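Local coordinates for mandelate racemase/muconate lactonizing enzyme/Enolase superfamily (Rhodobacter sphaeroides, PDB 2HZG), which belongs to the mandelate racemase/muconate lactonizing enzyme branch of the enolase superfamily and carries a sodium ion in an acidic metal site, at residues D23-V31 with G42-I52; P136-D144 with F161-I171. All blocks are in the same frame, centred on the assembly; numbering follows the deposited sequence. Where two conformers were deposited one is given.

Interaction 1 of 2, residues D23-V31 with G42-I52; sequences DGSQDALLV and GECEAAPLPSI
The Asp27 carboxylate and the Pro48 ring approach from opposite directions, and OD2 of Asp27 lies 3.4 Å from CD of Pro48, with CG of Pro48 almost as near. This carboxylate is held by polar partners: OD2 bonds to Ser60 of the second subunit, and OD1 shares a water with the carbonyl of Ala46. Glu45 OE2 approaches CA of Gly24 and lies 2.7 Å from another water, which makes a long contact with Gly24 O. Leu29 carries most of the apolar contact. Its CG stands opposite the backbone N (chi1 -179°), and the two branches divide the helix 48-56 between them: CD2 reaches CB of Ser51 at 3.5 Å, whereas CD1 meets CG1 of Ile52 at 3.8 Å. SG of Cys44 touches both CD2 of Leu29 and CG2 of Val31, and Met102 of helix 99-118 touches all three residues. On the other face of the sheet, CD2 of Leu30 lies against the extended Glu43 chain, 3.6 Å from CG; Glu43 OE1 bonds to Ser308. The strands run antiparallel at 144°. Val31 and Gly42 exchange two backbone hydrogen bonds, N to O 2.8 Å each way, and Cys44 N reaches Leu29 O at 2.9 Å. After Ala47 at the N-cap, Ser51 OG and N both bond Ala47 O, tying down the first helical turn. This is the hairpin of the three-stranded sheet, and the helix after it, in the N-terminal domain, which in enolase superfamily members caps the mouth of the barrel.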
loop_
_atom_site.group_PDB
_atom_site.type_symbol
_atom_site.label_atom_id
_atom_site.label_comp_id
_atom_site.label_asym_id
_atom_site.label_seq_id
_atom_site.Cartn_x
_atom_site.Cartn_y
_atom_site.Cartn_z
ATOM N N ASP A 23 14.577 -9.323 -8.872
ATOM C CA ASP A 23 14.906 -10.595 -8.249
ATOM C C ASP A 23 14.932 -10.346 -6.754
ATOM O O ASP A 23 15.872 -9.745 -6.251
ATOM C CB ASP A 23 16.284 -11.067 -8.760
ATOM C CG ASP A 23 16.774 -12.356 -8.076
ATOM O OD1 ASP A 23 16.089 -12.874 -7.165
ATOM O OD2 ASP A 23 17.853 -12.863 -8.474
ATOM N N GLY A 24 13.869 -10.773 -6.069
ATOM C CA GLY A 24 13.715 -10.596 -4.617
ATOM C C GLY A 24 14.631 -11.442 -3.738
ATOM O O GLY A 24 14.615 -11.317 -2.509
ATOM N N SER A 25 15.440 -12.305 -4.341
ATOM C CA SER A 25 16.332 -13.167 -3.555
ATOM C C SER A 25 17.653 -12.493 -3.193
ATOM O O SER A 25 18.479 -13.084 -2.496
ATOM C CB SER A 25 16.569 -14.511 -4.271
ATOM O OG SER A 25 17.430 -14.362 -5.389
ATOM N N GLN A 26 17.837 -11.246 -3.631
ATOM C CA GLN A 26 19.108 -10.529 -3.428
ATOM C C GLN A 26 19.278 -9.972 -2.026
ATOM O O GLN A 26 20.391 -9.698 -1.609
ATOM C CB GLN A 26 19.254 -9.389 -4.437
ATOM C CG GLN A 26 19.153 -9.842 -5.891
ATOM C CD GLN A 26 19.495 -8.699 -6.838
ATOM O OE1 GLN A 26 20.664 -8.381 -7.026
ATOM N NE2 GLN A 26 18.478 -8.091 -7.438
ATOM N N ASP A 27 18.170 -9.778 -1.324
ATOM C CA ASP A 27 18.219 -9.331 0.054
ATOM C C ASP A 27 17.037 -9.924 0.804
ATOM O O ASP A 27 16.218 -10.626 0.191
ATOM C CB ASP A 27 18.382 -7.786 0.188
ATOM C CG ASP A 27 17.082 -7.009 0.037
ATOM O OD1 ASP A 27 16.039 -7.586 -0.294
ATOM O OD2 ASP A 27 17.108 -5.782 0.292
ATOM N N ALA A 28 16.992 -9.727 2.117
ATOM C CA ALA A 28 15.932 -10.316 2.937
ATOM C C ALA A 28 15.777 -9.552 4.235
ATOM O O ALA A 28 16.722 -8.941 4.726
ATOM C CB ALA A 28 16.219 -11.820 3.246
ATOM N N LEU A 29 14.568 -9.583 4.782
ATOM C CA LEU A 29 14.370 -9.174 6.160
ATOM C C LEU A 29 13.829 -10.381 6.924
ATOM O O LEU A 29 12.698 -10.799 6.698
ATOM C CB LEU A 29 13.442 -7.955 6.294
ATOM C CG LEU A 29 13.235 -7.494 7.760
ATOM C CD1 LEU A 29 14.519 -6.985 8.417
ATOM C CD2 LEU A 29 12.172 -6.420 7.827
ATOM N N LEU A 30 14.664 -10.953 7.793
ATOM C CA LEU A 30 14.255 -12.102 8.598
ATOM C C LEU A 30 13.800 -11.633 9.977
ATOM O O LEU A 30 14.268 -10.625 10.491
ATOM C CB LEU A 30 15.406 -13.116 8.725
ATOM C CG LEU A 30 15.929 -13.824 7.463
ATOM C CD1 LEU A 30 16.847 -14.971 7.878
ATOM C CD2 LEU A 30 14.797 -14.376 6.595
ATOM N N VAL A 31 12.872 -12.372 10.560
ATOM C CA VAL A 31 12.244 -11.945 11.795
ATOM C C VAL A 31 12.301 -13.120 12.745
ATOM O O VAL A 31 11.767 -14.188 12.438
ATOM C CB VAL A 31 10.742 -11.554 11.591
ATOM C CG1 VAL A 31 10.116 -11.146 12.920
ATOM C CG2 VAL A 31 10.568 -10.412 10.556
ATOM N N GLY A 42 10.409 -15.888 10.635
ATOM C CA GLY A 42 9.652 -15.536 9.442
ATOM C C GLY A 42 10.491 -14.642 8.538
ATOM O O GLY A 42 11.588 -14.220 8.909
ATOM N N GLU A 43 9.965 -14.356 7.351
ATOM C CA GLU A 43 10.660 -13.547 6.371
ATOM C C GLU A 43 9.658 -12.569 5.720
ATOM O O GLU A 43 8.569 -12.968 5.295
ATOM C CB GLU A 43 11.307 -14.453 5.316
ATOM C CG GLU A 43 12.119 -13.725 4.222
ATOM C CD GLU A 43 12.815 -14.712 3.279
ATOM O OE1 GLU A 43 13.106 -15.854 3.718
ATOM O OE2 GLU A 43 13.058 -14.349 2.100
ATOM N N CYS A 44 10.030 -11.289 5.678
ATOM C CA CYS A 44 9.229 -10.279 4.978
ATOM C C CYS A 44 9.733 -10.183 3.543
ATOM O O CYS A 44 10.934 -10.024 3.316
ATOM C CB CYS A 44 9.397 -8.902 5.637
ATOM S SG CYS A 44 9.013 -8.843 7.384
ATOM N N GLU A 45 8.830 -10.285 2.577
ATOM C CA GLU A 45 9.230 -10.075 1.187
ATOM C C GLU A 45 8.983 -8.601 0.864
ATOM O O GLU A 45 7.956 -8.222 0.301
ATOM C CB GLU A 45 8.494 -11.027 0.219
ATOM C CG GLU A 45 8.891 -10.848 -1.259
ATOM C CD GLU A 45 10.415 -10.826 -1.533
ATOM O OE1 GLU A 45 11.205 -11.405 -0.752
ATOM O OE2 GLU A 45 10.825 -10.228 -2.562
ATOM N N ALA A 46 9.937 -7.767 1.250
ATOM C CA ALA A 46 9.674 -6.352 1.379
ATOM C C ALA A 46 11.005 -5.659 1.433
ATOM O O ALA A 46 12.034 -6.302 1.690
ATOM C CB ALA A 46 8.923 -6.089 2.682
ATOM N N ALA A 47 10.970 -4.339 1.279
ATOM C CA ALA A 47 12.150 -3.499 1.463
ATOM C C ALA A 47 12.513 -3.530 2.945
ATOM O O ALA A 47 11.713 -3.127 3.785
ATOM C CB ALA A 47 11.859 -2.061 0.976
ATOM N N PRO A 48 13.696 -4.071 3.277
ATOM C CA PRO A 48 14.040 -4.243 4.689
ATOM C C PRO A 48 14.093 -2.989 5.544
ATOM O O PRO A 48 13.554 -3.021 6.631
ATOM C CB PRO A 48 15.403 -4.953 4.639
ATOM C CG PRO A 48 15.374 -5.706 3.333
ATOM C CD PRO A 48 14.733 -4.677 2.406
ATOM N N LEU A 49 14.741 -1.908 5.090
ATOM C CA LEU A 49 14.853 -0.747 5.952
ATOM C C LEU A 49 13.507 -0.044 6.222
ATOM O O LEU A 49 13.231 0.297 7.363
ATOM C CB LEU A 49 15.931 0.240 5.479
ATOM C CG LEU A 49 16.127 1.512 6.311
ATOM C CD1 LEU A 49 16.789 1.181 7.653
ATOM C CD2 LEU A 49 16.985 2.516 5.544
ATOM N N PRO A 50 12.689 0.208 5.179
ATOM C CA PRO A 50 11.344 0.753 5.436
ATOM C C PRO A 50 10.518 -0.138 6.346
ATOM O O PRO A 50 9.756 0.372 7.170
ATOM C CB PRO A 50 10.722 0.811 4.035
ATOM C CG PRO A 50 11.889 1.009 3.126
ATOM C CD PRO A 50 12.948 0.086 3.736
ATOM N N SER A 51 10.660 -1.462 6.205
ATOM C CA SER A 51 9.975 -2.399 7.092
ATOM C C SER A 51 10.474 -2.284 8.528
ATOM O O SER A 51 9.661 -2.197 9.446
ATOM C CB SER A 51 10.103 -3.845 6.590
ATOM O OG SER A 51 9.549 -3.954 5.297
ATOM N N ILE A 52 11.796 -2.281 8.724
ATOM C CA ILE A 52 12.356 -2.068 10.068
ATOM C C ILE A 52 11.853 -0.734 10.646
ATOM O O ILE A 52 11.465 -0.667 11.811
ATOM C CB ILE A 52 13.920 -2.074 10.080
ATOM C CG1 ILE A 52 14.476 -3.486 9.803
ATOM C CG2 ILE A 52 14.449 -1.526 11.417
ATOM C CD1 ILE A 52 15.969 -3.476 9.316
HETATM O O HOH W 1 12.889 -8.617 -1.960
HETATM O O HOH W 2 13.696 -8.384 1.054
#

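Interaction 2 of 2, residues P136-D144 with F161-I171; sequences PYASLLFGD and FAAVKFGWGPI
Lys165 NZ is gripped by three groups: it donates to Tyr137 OH at 2.9 Å and forms salt bridges with Glu227, a ligand of the sodium ion, and Glu329. The lysine chain is extended until chi3, where a turn of 84° swings CE past Ser139, 3.5 Å from its OG, which itself bonds Glu329. CB of Lys165 lies obliquely against the Tyr137 ring, 3.5 Å from CE1, so the tyrosine touches this side chain at both its base and its end. Between the strands, parallel at 26°, an unbroken ladder of backbone bonds alternates from Ala138 N to Phe142 N; Lys165 N to Ala138 O, at 2.8 Å, is nearly straight. Ala138, Leu140, Val164 and Phe166 share the other, apolar face, where Phe166 packs on Ala186 of helix 176-190. At one end the Phe161 ring receives the Ala138 methyl over its centre, CB 3.4 Å from the centroid, while Pro136 O lies at its edge. At the other, the Phe142 ring is sandwiched: Phe166 CB sits over the middle of one face, 3.4 Å from the centroid, and Ile171 CD1 covers the opposite face nearer the rim, at 3.9 Å. The Phe142 and Phe166 rings themselves meet obliquely. A type II' turn, Trp168 to Ile171, brings Pro170 CD to 3.3 Å from Gly143 O. Strands 135-141 and 163-167 are the two strands of a beta-alpha-beta crossover through helix 146-158, a repeating unit of the TIM-like barrel that forms the C-terminal domain of enolase superfamily members.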
loop_
_atom_site.group_PDB
_atom_site.type_symbol
_atom_site.label_atom_id
_atom_site.label_comp_id
_atom_site.label_asym_id
_atom_site.label_seq_id
_atom_site.Cartn_x
_atom_site.Cartn_y
_atom_site.Cartn_z
ATOM N N PRO A 136 6.353 -28.733 -8.657
ATOM C CA PRO A 136 7.061 -27.448 -8.716
ATOM C C PRO A 136 7.362 -27.031 -10.159
ATOM O O PRO A 136 7.831 -27.853 -10.967
ATOM C CB PRO A 136 8.368 -27.719 -7.947
ATOM C CG PRO A 136 8.620 -29.216 -8.166
ATOM C CD PRO A 136 7.239 -29.846 -8.253
ATOM N N TYR A 137 7.063 -25.779 -10.494
ATOM C CA TYR A 137 7.528 -25.250 -11.762
ATOM C C TYR A 137 8.771 -24.432 -11.483
ATOM O O TYR A 137 8.861 -23.774 -10.448
ATOM C CB TYR A 137 6.424 -24.480 -12.492
ATOM C CG TYR A 137 5.986 -23.133 -11.909
ATOM C CD1 TYR A 137 6.773 -21.976 -12.074
ATOM C CD2 TYR A 137 4.761 -23.005 -11.267
ATOM C CE1 TYR A 137 6.340 -20.719 -11.559
ATOM C CE2 TYR A 137 4.305 -21.750 -10.778
ATOM C CZ TYR A 137 5.117 -20.628 -10.924
ATOM O OH TYR A 137 4.705 -19.413 -10.440
ATOM N N ALA A 138 9.754 -24.527 -12.372
ATOM C CA ALA A 138 10.999 -23.811 -12.212
ATOM C C ALA A 138 10.754 -22.347 -12.510
ATOM O O ALA A 138 10.326 -22.001 -13.614
ATOM C CB ALA A 138 12.098 -24.396 -13.154
ATOM N N SER A 139 11.023 -21.482 -11.533
ATOM C CA SER A 139 10.724 -20.081 -11.706
ATOM C C SER A 139 11.995 -19.300 -11.960
ATOM O O SER A 139 12.876 -19.245 -11.110
ATOM C CB SER A 139 9.941 -19.515 -10.505
ATOM O OG SER A 139 9.364 -18.281 -10.877
ATOM N N LEU A 140 12.063 -18.689 -13.139
ATOM C CA LEU A 140 13.308 -18.157 -13.670
ATOM C C LEU A 140 13.123 -16.768 -14.255
ATOM O O LEU A 140 12.015 -16.360 -14.537
ATOM C CB LEU A 140 13.849 -19.104 -14.776
ATOM C CG LEU A 140 14.275 -20.498 -14.317
ATOM C CD1 LEU A 140 14.531 -21.401 -15.524
ATOM C CD2 LEU A 140 15.519 -20.388 -13.439
ATOM N N LEU A 141 14.216 -16.053 -14.476
ATOM C CA LEU A 141 14.113 -14.800 -15.210
ATOM C C LEU A 141 14.435 -15.038 -16.689
ATOM O O LEU A 141 15.297 -15.853 -17.030
ATOM C CB LEU A 141 15.036 -13.752 -14.612
ATOM C CG LEU A 141 14.750 -13.389 -13.144
ATOM C CD1 LEU A 141 15.810 -12.465 -12.626
ATOM C CD2 LEU A 141 13.342 -12.788 -12.925
ATOM N N PHE A 142 13.734 -14.336 -17.566
ATOM C CA PHE A 142 14.164 -14.242 -18.960
ATOM C C PHE A 142 15.623 -13.793 -19.049
ATOM O O PHE A 142 16.024 -12.850 -18.363
ATOM C CB PHE A 142 13.297 -13.234 -19.737
ATOM C CG PHE A 142 11.979 -13.783 -20.180
ATOM C CD1 PHE A 142 11.914 -14.690 -21.243
ATOM C CD2 PHE A 142 10.792 -13.378 -19.554
ATOM C CE1 PHE A 142 10.708 -15.209 -21.668
ATOM C CE2 PHE A 142 9.568 -13.874 -19.986
ATOM C CZ PHE A 142 9.523 -14.805 -21.045
ATOM N N GLY A 143 16.407 -14.470 -19.901
ATOM C CA GLY A 143 17.750 -14.021 -20.235
ATOM C C GLY A 143 17.690 -12.729 -21.024
ATOM O O GLY A 143 16.642 -12.368 -21.558
ATOM N N ASP A 144 18.810 -12.024 -21.094
ATOM C CA ASP A 144 18.896 -10.785 -21.855
ATOM C C ASP A 144 18.805 -11.028 -23.365
ATOM O O ASP A 144 18.506 -10.105 -24.124
ATOM C CB ASP A 144 20.177 -10.014 -21.496
ATOM C CG ASP A 144 20.157 -9.480 -20.047
ATOM O OD1 ASP A 144 19.097 -9.576 -19.376
ATOM O OD2 ASP A 144 21.202 -8.958 -19.583
ATOM N N PHE A 161 12.610 -30.559 -14.099
ATOM C CA PHE A 161 11.376 -29.774 -14.076
ATOM C C PHE A 161 10.518 -30.086 -15.280
ATOM O O PHE A 161 11.001 -30.095 -16.419
ATOM C CB PHE A 161 11.674 -28.276 -14.045
ATOM C CG PHE A 161 12.245 -27.802 -12.751
ATOM C CD1 PHE A 161 11.406 -27.578 -11.643
ATOM C CD2 PHE A 161 13.614 -27.563 -12.629
ATOM C CE1 PHE A 161 11.914 -27.139 -10.444
ATOM C CE2 PHE A 161 14.145 -27.102 -11.414
ATOM C CZ PHE A 161 13.285 -26.895 -10.315
ATOM N N ALA A 162 9.241 -30.321 -15.015
ATOM C CA ALA A 162 8.235 -30.557 -16.034
ATOM C C ALA A 162 7.485 -29.272 -16.426
ATOM O O ALA A 162 6.591 -29.296 -17.286
ATOM C CB ALA A 162 7.242 -31.585 -15.528
ATOM N N ALA A 163 7.821 -28.163 -15.771
ATOM C CA ALA A 163 7.149 -26.891 -16.006
ATOM C C ALA A 163 8.118 -25.770 -15.691
ATOM O O ALA A 163 8.943 -25.901 -14.780
ATOM C CB ALA A 163 5.869 -26.775 -15.174
ATOM N N VAL A 164 8.075 -24.698 -16.487
ATOM C CA VAL A 164 8.979 -23.552 -16.322
ATOM C C VAL A 164 8.203 -22.241 -16.500
ATOM O O VAL A 164 7.306 -22.151 -17.352
ATOM C CB VAL A 164 10.180 -23.577 -17.324
ATOM C CG1 VAL A 164 11.067 -22.353 -17.150
ATOM C CG2 VAL A 164 11.034 -24.851 -17.169
ATOM N N LYS A 165 8.558 -21.237 -15.696
ATOM C CA LYS A 165 8.050 -19.876 -15.872
ATOM C C LYS A 165 9.244 -18.967 -16.084
ATOM O O LYS A 165 10.250 -19.101 -15.402
ATOM C CB LYS A 165 7.259 -19.409 -14.647
ATOM C CG LYS A 165 6.589 -18.041 -14.852
ATOM C CD LYS A 165 5.696 -17.699 -13.682
ATOM C CE LYS A 165 6.475 -17.063 -12.540
ATOM N NZ LYS A 165 5.573 -16.770 -11.378
ATOM N N PHE A 166 9.158 -18.073 -17.057
ATOM C CA PHE A 166 10.119 -16.992 -17.174
ATOM C C PHE A 166 9.437 -15.668 -16.869
ATOM O O PHE A 166 8.300 -15.443 -17.268
ATOM C CB PHE A 166 10.729 -16.945 -18.571
ATOM C CG PHE A 166 11.670 -18.064 -18.842
ATOM C CD1 PHE A 166 12.989 -17.965 -18.450
ATOM C CD2 PHE A 166 11.222 -19.245 -19.432
ATOM C CE1 PHE A 166 13.867 -18.996 -18.672
ATOM C CE2 PHE A 166 12.108 -20.284 -19.656
ATOM C CZ PHE A 166 13.418 -20.160 -19.262
ATOM N N GLY A 167 10.153 -14.788 -16.187
ATOM C CA GLY A 167 9.591 -13.507 -15.808
ATOM C C GLY A 167 10.573 -12.420 -16.087
ATOM O O GLY A 167 11.776 -12.676 -16.156
ATOM N N TRP A 168 10.058 -11.210 -16.271
ATOM C CA TRP A 168 10.875 -10.001 -16.197
ATOM C C TRP A 168 12.025 -10.013 -17.226
ATOM O O TRP A 168 11.815 -10.373 -18.397
ATOM C CB TRP A 168 11.411 -9.802 -14.765
ATOM C CG TRP A 168 10.350 -9.796 -13.664
ATOM C CD1 TRP A 168 9.818 -10.892 -13.018
ATOM C CD2 TRP A 168 9.732 -8.649 -13.070
ATOM N NE1 TRP A 168 8.902 -10.490 -12.076
ATOM C CE2 TRP A 168 8.839 -9.121 -12.074
ATOM C CE3 TRP A 168 9.853 -7.269 -13.269
ATOM C CZ2 TRP A 168 8.061 -8.254 -11.290
ATOM C CZ3 TRP A 168 9.083 -6.403 -12.473
ATOM C CH2 TRP A 168 8.204 -6.902 -11.504
ATOM N N GLY A 169 13.225 -9.629 -16.797
ATOM C CA GLY A 169 14.318 -9.391 -17.754
ATOM C C GLY A 169 13.814 -8.377 -18.776
ATOM O O GLY A 169 13.199 -7.374 -18.407
ATOM N N PRO A 170 14.075 -8.619 -20.081
ATOM C CA PRO A 170 13.606 -7.648 -21.095
ATOM C C PRO A 170 12.163 -7.799 -21.573
ATOM O O PRO A 170 11.747 -7.061 -22.480
ATOM C CB PRO A 170 14.562 -7.883 -22.267
ATOM C CG PRO A 170 14.972 -9.334 -22.144
ATOM C CD PRO A 170 14.866 -9.720 -20.671
ATOM N N ILE A 171 11.401 -8.735 -21.008
ATOM C CA ILE A 171 10.099 -9.043 -21.569
ATOM C C ILE A 171 9.194 -7.791 -21.499
ATOM O O ILE A 171 9.234 -7.038 -20.520
ATOM C CB ILE A 171 9.445 -10.313 -20.916
ATOM C CG1 ILE A 171 8.513 -11.038 -21.901
ATOM C CG2 ILE A 171 8.817 -9.995 -19.535
ATOM C CD1 ILE A 171 9.276 -11.706 -23.105
HETATM O O HOH W 3 8.305 -30.175 -12.108
#

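Overall arrangement
Interaction 1 belongs to the N-terminal domain and interaction 2 to the barrel, the first closing along the chain before the second opens. Their centres are 22 Å apart, yet they touch directly where Asp23 CB packs on Leu141 CD1 at 4.1 Å. Phe306 joins them further, being contacted by Asp23 from one side and by Ser139 and Leu141 from the other. The Lys165 side chain comes within about 4 Å of a sodium ion and that of Glu45 within about 10 Å of one. The metal ligands Asp199, Glu227 and Glu254 lie at or just past the C-terminal ends of parallel barrel strands, hence at its mouth; interaction 2 lines this site with Lys165, while interaction 1, through Glu45, probably belongs to the cap facing it.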